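Local coordinates for prephenate dehydrogenase (Corynebacterium glutamicum ATCC 13032, PDB 3KTD), which probably catalyses the NAD(P)-dependent oxidative decarboxylation of prephenate, a step in aromatic amino acid biosynthesis, at residues A[7-12]-A[165-170]; A[20-25]-A[136-141]; A[145-150]-A[178-183]. One frame throughout, in Å; residues are numbered along the deposited sequence.

In the fold
The three contacts sample one Rossmann-type domain from rim to core. Interactions 1 and 3 reach the same sheet and share helix 162-177: its residues meet the loop before strand 11-14 in interaction 1, and it links the two strands paired in interaction 3, of which 181-184 is outermost in the sheet of this chain. Interaction 2 lies on helix 18-29, which follows strand 11-14. Chemistry changes with place. The two partly buried outer contacts use charged and hydroxyl side chains, a buried carboxylate in interaction 1 and two serines with an arginine in interaction 2. The buried interaction 3 combines backbone bonds with valine packing, and its Trp-147 CH2 meets Leu-23 CD1 of segment 20-25 at 3.6 Å.

Interaction 1 (A[7-12]-A[165-170]); sequences ISRPVC and ISIWKD
Asp-170, on helix 162-177, is gripped by two consecutive residues of the N-terminal segment, Ser-8 and Arg-9, and illustrates how one buried carboxylate can fix a loop to a helix. Its two oxygens divide the work. OD1 of Asp-170 accepts the backbone N of Ser-8 at 2.9 Å, with the donor above the carboxylate plane. OD2 takes two donors: Ser-8 OG reaches its syn lone pair at 2.7 Å, while Arg-9 NH1 forms a salt bridge with it at 2.8 Å, again from above the plane. The hydroxyl of Ser-8 is turned between its own N and carbonyl carbon (chi1 80°), which puts OG at OD2 while the backbone N of the same residue serves OD1.

Arg-9 extends from CG to NE and sets its guanidinium 77° from the carboxylate plane. NH1 also donates to Ser-166 OG at 3.0 Å in a nearly straight bond, with both acceptors close to the guanidinium plane. Since Ser-166 lies one helical turn before Asp-170, this single nitrogen spans a turn of the helix. With three donors around it, one of them an arginine, the buried acid is probably kept ionised.

Apolar contacts at the margins are looser. Ile-167 CG1 lies over one face of the guanidinium, 4.1 Å from Arg-9 NH2, and Ile-7 CG2 rests 3.8 Å from Asp-170 OD1. The solvent side is that of Ser-8, which is exposed although its hydroxyl is bonded; Ile-7, Arg-9 and Ser-166 are partly exposed. Arg-9 NE turns to a second acid, Asp-69, in another salt bridge.

Beyond Arg-9 the chain enters strand 11-14, bonded by its backbone to neighbours on both sides. The contact thus joins the loop leading into an inner strand of the sheet to a helix packed on that sheet, a layered organisation characteristic of the Rossmann-type nucleotide-binding domain.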
loop_
_atom_site.group_PDB
_atom_site.type_symbol
_atom_site.label_atom_id
_atom_site.label_comp_id
_atom_site.label_asym_id
_atom_site.label_seq_id
_atom_site.Cartn_x
_atom_site.Cartn_y
_atom_site.Cartn_z
ATOM N N ILE A 7 -0.511 24.038 28.473
ATOM C CA ILE A 7 0.961 23.952 28.540
ATOM C C ILE A 7 1.546 25.048 29.458
ATOM O O ILE A 7 1.347 26.243 29.233
ATOM C CB ILE A 7 1.604 24.016 27.107
ATOM C CG1 ILE A 7 0.826 23.162 26.092
ATOM C CG2 ILE A 7 3.058 23.543 27.139
ATOM C CD1 ILE A 7 1.023 23.596 24.648
ATOM N N SER A 8 2.270 24.628 30.494
ATOM C CA SER A 8 2.832 25.551 31.489
ATOM C C SER A 8 4.093 26.301 31.028
ATOM O O SER A 8 4.562 27.196 31.726
ATOM C CB SER A 8 3.172 24.786 32.766
ATOM O OG SER A 8 4.406 24.106 32.629
ATOM N N ARG A 9 4.656 25.917 29.885
ATOM C CA ARG A 9 5.858 26.554 29.354
ATOM C C ARG A 9 5.624 27.017 27.929
ATOM O O ARG A 9 4.822 26.420 27.211
ATOM C CB ARG A 9 7.018 25.564 29.314
ATOM C CG ARG A 9 7.499 25.051 30.641
ATOM C CD ARG A 9 8.510 23.932 30.421
ATOM N NE ARG A 9 9.238 23.561 31.635
ATOM C CZ ARG A 9 8.779 22.748 32.587
ATOM N NH1 ARG A 9 7.567 22.199 32.504
ATOM N NH2 ARG A 9 9.541 22.485 33.642
ATOM N N PRO A 10 6.330 28.079 27.504
ATOM C CA PRO A 10 6.301 28.416 26.080
ATOM C C PRO A 10 7.088 27.344 25.313
ATOM O O PRO A 10 8.106 26.859 25.826
ATOM C CB PRO A 10 7.013 29.769 26.024
ATOM C CG PRO A 10 7.910 29.772 27.225
ATOM C CD PRO A 10 7.169 29.013 28.280
ATOM N N VAL A 11 6.603 26.948 24.135
ATOM C CA VAL A 11 7.267 25.911 23.333
ATOM C C VAL A 11 8.292 26.550 22.400
ATOM O O VAL A 11 8.007 27.563 21.765
ATOM C CB VAL A 11 6.253 25.079 22.513
ATOM C CG1 VAL A 11 6.969 24.107 21.601
ATOM C CG2 VAL A 11 5.311 24.327 23.428
ATOM N N CYS A 12 9.480 25.949 22.326
ATOM C CA CYS A 12 10.576 26.428 21.469
ATOM C C CYS A 12 10.984 25.351 20.440
ATOM O O CYS A 12 11.685 24.394 20.785
ATOM C CB CYS A 12 11.770 26.823 22.338
ATOM S SG CYS A 12 13.233 27.393 21.446
ATOM N N ILE A 165 8.595 14.934 35.796
ATOM C CA ILE A 165 7.163 14.700 35.633
ATOM C C ILE A 165 6.522 15.944 35.002
ATOM O O ILE A 165 5.643 15.831 34.154
ATOM C CB ILE A 165 6.475 14.316 36.976
ATOM C CG1 ILE A 165 7.001 12.961 37.480
ATOM C CG2 ILE A 165 4.959 14.238 36.805
ATOM C CD1 ILE A 165 6.440 12.502 38.831
ATOM N N SER A 166 6.996 17.124 35.398
ATOM C CA SER A 166 6.484 18.391 34.873
ATOM C C SER A 166 6.774 18.590 33.379
ATOM O O SER A 166 5.949 19.148 32.656
ATOM C CB SER A 166 7.069 19.553 35.681
ATOM O OG SER A 166 6.823 20.790 35.055
ATOM N N ILE A 167 7.954 18.168 32.932
ATOM C CA ILE A 167 8.316 18.246 31.512
ATOM C C ILE A 167 7.452 17.264 30.720
ATOM O O ILE A 167 6.904 17.596 29.667
ATOM C CB ILE A 167 9.791 17.901 31.276
ATOM C CG1 ILE A 167 10.697 18.981 31.870
ATOM C CG2 ILE A 167 10.077 17.769 29.786
ATOM C CD1 ILE A 167 12.159 18.566 31.948
ATOM N N TRP A 168 7.321 16.057 31.253
ATOM C CA TRP A 168 6.513 15.028 30.614
ATOM C C TRP A 168 5.084 15.511 30.389
ATOM O O TRP A 168 4.538 15.327 29.302
ATOM C CB TRP A 168 6.515 13.760 31.461
ATOM C CG TRP A 168 5.722 12.657 30.883
ATOM C CD1 TRP A 168 6.160 11.695 30.031
ATOM C CD2 TRP A 168 4.345 12.379 31.133
ATOM N NE1 TRP A 168 5.136 10.835 29.726
ATOM C CE2 TRP A 168 4.010 11.235 30.391
ATOM C CE3 TRP A 168 3.357 12.992 31.913
ATOM C CZ2 TRP A 168 2.735 10.688 30.399
ATOM C CZ3 TRP A 168 2.080 12.445 31.925
ATOM C CH2 TRP A 168 1.784 11.304 31.171
ATOM N N LYS A 169 4.490 16.133 31.406
ATOM C CA LYS A 169 3.132 16.658 31.292
ATOM C C LYS A 169 3.013 17.657 30.146
ATOM O O LYS A 169 2.168 17.479 29.264
ATOM C CB LYS A 169 2.660 17.276 32.607
ATOM C CG LYS A 169 2.303 16.217 33.648
ATOM C CD LYS A 169 1.592 16.772 34.899
ATOM C CE LYS A 169 2.543 17.315 35.958
ATOM N NZ LYS A 169 1.825 17.437 37.249
ATOM N N ASP A 170 3.867 18.675 30.127
ATOM C CA ASP A 170 3.824 19.664 29.047
ATOM C C ASP A 170 3.933 19.028 27.639
ATOM O O ASP A 170 3.267 19.466 26.709
ATOM C CB ASP A 170 4.903 20.735 29.240
ATOM C CG ASP A 170 4.522 21.794 30.284
ATOM O OD1 ASP A 170 3.324 21.967 30.608
ATOM O OD2 ASP A 170 5.436 22.482 30.771
#

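Interaction 2 (A[20-25]-A[136-141]); sequences GGSLLR and ASMDGL
Ser-22 and Arg-25, one turn apart on helix 18-29, receive the loop 136-141 through two hydrogen bonds that run in opposite senses. In the first the loop donates: the backbone N of Met-138, a selenomethionine, points almost straight at Ser-22 OG (3.1 Å, 176°). The same hydroxyl is bonded to Leu-18 O in the preceding helical turn, so it serves the helix and the loop together. In the second the helix donates: Arg-25 NE meets Ser-137 OG at 2.8 Å, near the guanidinium plane and again nearly straight. Ser-137 OG is also bonded to Trp-134 O, which fixes its rotation. The arginine reaches the loop because its chain runs extended from CG to NE.

Van der Waals packing fills in around these bonds. Gly-21 lacks a side chain just where Ser-137 comes in, and Ser-137 CB can settle against the helix backbone, 3.6 Å from Gly-21 C and 3.5 Å from Ser-22 N. On another side Leu-141 CD2 packs 3.7 Å from Ser-22 OG.

Charge plays a weaker part. Asp-139 OD2 lies 3.5 Å from Arg-25 CB but stays 4.7 Å from Arg-25 NH1, so any attraction between the two charges is probably weak and long-range. NH1 forms its salt bridge with Glu-50 instead.

Strand 11-14, a glycine-rich turn and helix 18-29 follow in order, with Gly-20 as the last glycine of a GxGxxG pattern. The loop therefore packs on what is probably the dinucleotide-binding helix of a Rossmann fold.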
loop_
_atom_site.group_PDB
_atom_site.type_symbol
_atom_site.label_atom_id
_atom_site.label_comp_id
_atom_site.label_asym_id
_atom_site.label_seq_id
_atom_site.Cartn_x
_atom_site.Cartn_y
_atom_site.Cartn_z
ATOM N N GLY A 20 8.107 20.280 12.474
ATOM C CA GLY A 20 8.316 21.464 13.308
ATOM C C GLY A 20 7.466 22.652 12.904
ATOM O O GLY A 20 6.860 23.314 13.744
ATOM N N GLY A 21 7.424 22.918 11.603
ATOM C CA GLY A 21 6.652 24.030 11.070
ATOM C C GLY A 21 5.173 23.854 11.332
ATOM O O GLY A 21 4.506 24.780 11.817
ATOM N N SER A 22 4.675 22.664 11.000
ATOM C CA SER A 22 3.284 22.286 11.260
ATOM C C SER A 22 2.911 22.411 12.734
ATOM O O SER A 22 1.774 22.731 13.065
ATOM C CB SER A 22 3.041 20.836 10.838
ATOM O OG SER A 22 3.070 20.717 9.438
ATOM N N LEU A 23 3.867 22.112 13.606
ATOM C CA LEU A 23 3.667 22.226 15.038
ATOM C C LEU A 23 3.572 23.704 15.416
ATOM O O LEU A 23 2.696 24.084 16.170
ATOM C CB LEU A 23 4.811 21.538 15.787
ATOM C CG LEU A 23 4.759 21.534 17.314
ATOM C CD1 LEU A 23 3.613 20.676 17.825
ATOM C CD2 LEU A 23 6.086 21.050 17.874
ATOM N N LEU A 24 4.457 24.530 14.866
ATOM C CA LEU A 24 4.453 25.960 15.149
ATOM C C LEU A 24 3.124 26.558 14.727
ATOM O O LEU A 24 2.526 27.352 15.466
ATOM C CB LEU A 24 5.590 26.670 14.408
ATOM C CG LEU A 24 5.679 28.201 14.513
ATOM C CD1 LEU A 24 6.238 28.627 15.837
ATOM C CD2 LEU A 24 6.534 28.769 13.398
ATOM N N ARG A 25 2.664 26.172 13.540
ATOM C CA ARG A 25 1.417 26.705 12.998
ATOM C C ARG A 25 0.211 26.305 13.846
ATOM O O ARG A 25 -0.641 27.152 14.140
ATOM C CB ARG A 25 1.195 26.247 11.555
ATOM C CG ARG A 25 2.088 26.887 10.500
ATOM C CD ARG A 25 1.767 26.268 9.131
ATOM N NE ARG A 25 2.491 26.869 8.010
ATOM C CZ ARG A 25 2.194 28.039 7.447
ATOM N NH1 ARG A 25 1.194 28.782 7.906
ATOM N NH2 ARG A 25 2.920 28.481 6.426
ATOM N N ALA A 136 6.850 22.993 3.468
ATOM C CA ALA A 136 6.154 21.726 3.721
ATOM C C ALA A 136 5.146 21.801 4.877
ATOM O O ALA A 136 4.318 20.906 5.026
ATOM C CB ALA A 136 7.170 20.634 4.007
ATOM N N SER A 137 5.214 22.859 5.685
ATOM C CA SER A 137 4.368 22.976 6.866
ATOM C C SER A 137 2.912 23.255 6.531
ATOM O O SER A 137 2.615 24.052 5.643
ATOM C CB SER A 137 4.890 24.078 7.783
ATOM O OG SER A 137 4.747 25.357 7.198
HETATM N N MSE A 138 2.008 22.625 7.276
HETATM C CA MSE A 138 0.567 22.790 7.059
HETATM C C MSE A 138 -0.211 22.879 8.369
HETATM O O MSE A 138 0.370 22.819 9.456
HETATM C CB MSE A 138 0.047 21.626 6.218
HETATM C CG MSE A 138 0.346 20.269 6.813
HETATM SE SE MSE A 138 0.029 18.842 5.550
HETATM C CE MSE A 138 0.725 19.673 3.903
ATOM N N ASP A 139 -1.527 23.045 8.252
ATOM C CA ASP A 139 -2.416 23.104 9.413
ATOM C C ASP A 139 -3.076 21.754 9.667
ATOM O O ASP A 139 -3.335 20.990 8.739
ATOM C CB ASP A 139 -3.491 24.173 9.207
ATOM C CG ASP A 139 -2.928 25.585 9.222
ATOM O OD1 ASP A 139 -3.546 26.480 8.625
ATOM O OD2 ASP A 139 -1.872 25.805 9.828
ATOM N N GLY A 140 -3.321 21.454 10.938
ATOM C CA GLY A 140 -4.021 20.236 11.332
ATOM C C GLY A 140 -3.401 18.919 10.910
ATOM O O GLY A 140 -4.115 17.945 10.724
ATOM N N LEU A 141 -2.079 18.879 10.783
ATOM C CA LEU A 141 -1.379 17.651 10.411
ATOM C C LEU A 141 -1.586 16.542 11.436
ATOM O O LEU A 141 -1.716 15.364 11.078
ATOM C CB LEU A 141 0.125 17.913 10.261
ATOM C CG LEU A 141 1.021 16.697 10.001
ATOM C CD1 LEU A 141 0.714 16.073 8.645
ATOM C CD2 LEU A 141 2.487 17.084 10.099
#

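Interaction 3 (A[145-150]-A[178-183]); sequences AVWVVT and VGAEVV
Val-146 and Val-183 lean together on one face of a parallel beta ladder, while Trp-147 and Val-182 project from the other, in the beta-alpha-beta unit of strand 146-149, helix 162-177 and strand 181-184. On the first face the side chains cross at a slant, Val-146 CG1 reaching Val-183 CG2 at 3.5 Å; residues of the second subunit, Ser-221 and Leu-218, pack over this pair.

On the opposite face, Trp-147 CB lies 3.7 Å from Ala-180 CB. With CG anti to the backbone N (chi1 -169°), its ring extends toward the end of helix 162-177, where the side chains of Trp-147 and Val-178 meet at a slant, CZ3 4.0 Å from CG2. Met-174 and Ala-175 of that helix also touch the indole. Val-149 and Val-182 meet nearby, CG2 to CG1, at 3.6 Å.

Gly-179, with positive phi, closes the helix in a Schellman motif, and the chain turns straight into the second strand. Four backbone bonds then alternate along the pair: Glu-181 N to Ala-145 O, Trp-147 N to Glu-181 O, Val-183 N to Trp-147 O, and finally Val-149 N to Val-183 O at 3.1 Å.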
loop_
_atom_site.group_PDB
_atom_site.type_symbol
_atom_site.label_atom_id
_atom_site.label_comp_id
_atom_site.label_asym_id
_atom_site.label_seq_id
_atom_site.Cartn_x
_atom_site.Cartn_y
_atom_site.Cartn_z
ATOM N N ALA A 145 -4.076 12.092 14.708
ATOM C CA ALA A 145 -2.859 11.331 14.425
ATOM C C ALA A 145 -2.303 10.857 15.749
ATOM O O ALA A 145 -2.510 11.511 16.774
ATOM C CB ALA A 145 -1.839 12.191 13.717
ATOM N N VAL A 146 -1.600 9.729 15.739
ATOM C CA VAL A 146 -0.981 9.230 16.957
ATOM C C VAL A 146 0.312 9.993 17.209
ATOM O O VAL A 146 1.069 10.261 16.289
ATOM C CB VAL A 146 -0.628 7.733 16.879
ATOM C CG1 VAL A 146 0.104 7.298 18.171
ATOM C CG2 VAL A 146 -1.863 6.882 16.621
ATOM N N TRP A 147 0.546 10.348 18.466
ATOM C CA TRP A 147 1.783 11.002 18.883
ATOM C C TRP A 147 2.290 10.197 20.070
ATOM O O TRP A 147 1.726 10.271 21.158
ATOM C CB TRP A 147 1.509 12.462 19.275
ATOM C CG TRP A 147 2.728 13.333 19.483
ATOM C CD1 TRP A 147 3.786 13.075 20.294
ATOM C CD2 TRP A 147 2.969 14.636 18.916
ATOM N NE1 TRP A 147 4.688 14.111 20.241
ATOM C CE2 TRP A 147 4.207 15.084 19.411
ATOM C CE3 TRP A 147 2.266 15.456 18.029
ATOM C CZ2 TRP A 147 4.766 16.312 19.047
ATOM C CZ3 TRP A 147 2.822 16.689 17.672
ATOM C CH2 TRP A 147 4.057 17.096 18.176
ATOM N N VAL A 148 3.332 9.402 19.861
ATOM C CA VAL A 148 3.908 8.639 20.954
ATOM C C VAL A 148 4.694 9.571 21.892
ATOM O O VAL A 148 5.424 10.449 21.435
ATOM C CB VAL A 148 4.840 7.520 20.457
ATOM C CG1 VAL A 148 5.516 6.809 21.645
ATOM C CG2 VAL A 148 4.066 6.534 19.584
ATOM N N VAL A 149 4.501 9.389 23.194
ATOM C CA VAL A 149 5.290 10.084 24.208
ATOM C C VAL A 149 5.890 9.030 25.129
ATOM O O VAL A 149 5.169 8.201 25.675
ATOM C CB VAL A 149 4.449 11.068 25.026
ATOM C CG1 VAL A 149 5.259 11.605 26.195
ATOM C CG2 VAL A 149 3.968 12.192 24.139
ATOM N N THR A 150 7.206 9.066 25.303
ATOM C CA THR A 150 7.895 8.073 26.114
ATOM C C THR A 150 7.853 8.375 27.610
ATOM O O THR A 150 7.454 9.459 28.033
ATOM C CB THR A 150 9.347 7.931 25.678
ATOM O OG1 THR A 150 10.003 9.200 25.817
ATOM C CG2 THR A 150 9.413 7.456 24.228
ATOM N N VAL A 178 -2.674 20.006 19.859
ATOM C CA VAL A 178 -2.764 20.001 18.384
ATOM C C VAL A 178 -3.559 18.787 17.826
ATOM O O VAL A 178 -3.256 18.248 16.745
ATOM C CB VAL A 178 -1.342 20.084 17.739
ATOM C CG1 VAL A 178 -0.609 21.321 18.227
ATOM C CG2 VAL A 178 -0.515 18.828 18.036
ATOM N N GLY A 179 -4.566 18.360 18.586
ATOM C CA GLY A 179 -5.467 17.277 18.186
ATOM C C GLY A 179 -4.902 15.870 18.082
ATOM O O GLY A 179 -5.525 15.004 17.473
ATOM N N ALA A 180 -3.740 15.609 18.667
ATOM C CA ALA A 180 -3.160 14.271 18.569
ATOM C C ALA A 180 -3.732 13.325 19.606
ATOM O O ALA A 180 -4.382 13.734 20.561
ATOM C CB ALA A 180 -1.651 14.321 18.692
ATOM N N GLU A 181 -3.499 12.044 19.378
ATOM C CA GLU A 181 -3.862 11.011 20.318
ATOM C C GLU A 181 -2.541 10.549 20.916
ATOM O O GLU A 181 -1.713 9.971 20.214
ATOM C CB GLU A 181 -4.589 9.872 19.607
ATOM C CG GLU A 181 -5.868 10.313 18.873
ATOM C CD GLU A 181 -6.694 9.138 18.326
ATOM O OE1 GLU A 181 -6.211 7.977 18.337
ATOM O OE2 GLU A 181 -7.836 9.384 17.881
ATOM N N VAL A 182 -2.321 10.847 22.197
ATOM C CA VAL A 182 -1.049 10.516 22.824
ATOM C C VAL A 182 -1.046 9.075 23.286
ATOM O O VAL A 182 -1.848 8.698 24.116
ATOM C CB VAL A 182 -0.733 11.407 24.027
ATOM C CG1 VAL A 182 0.623 11.019 24.611
ATOM C CG2 VAL A 182 -0.756 12.888 23.631
ATOM N N VAL A 183 -0.136 8.280 22.735
ATOM C CA VAL A 183 0.051 6.891 23.134
ATOM C C VAL A 183 1.381 6.812 23.860
ATOM O O VAL A 183 2.409 7.161 23.294
ATOM C CB VAL A 183 0.132 5.958 21.917
ATOM C CG1 VAL A 183 0.433 4.541 22.353
ATOM C CG2 VAL A 183 -1.146 6.007 21.150
#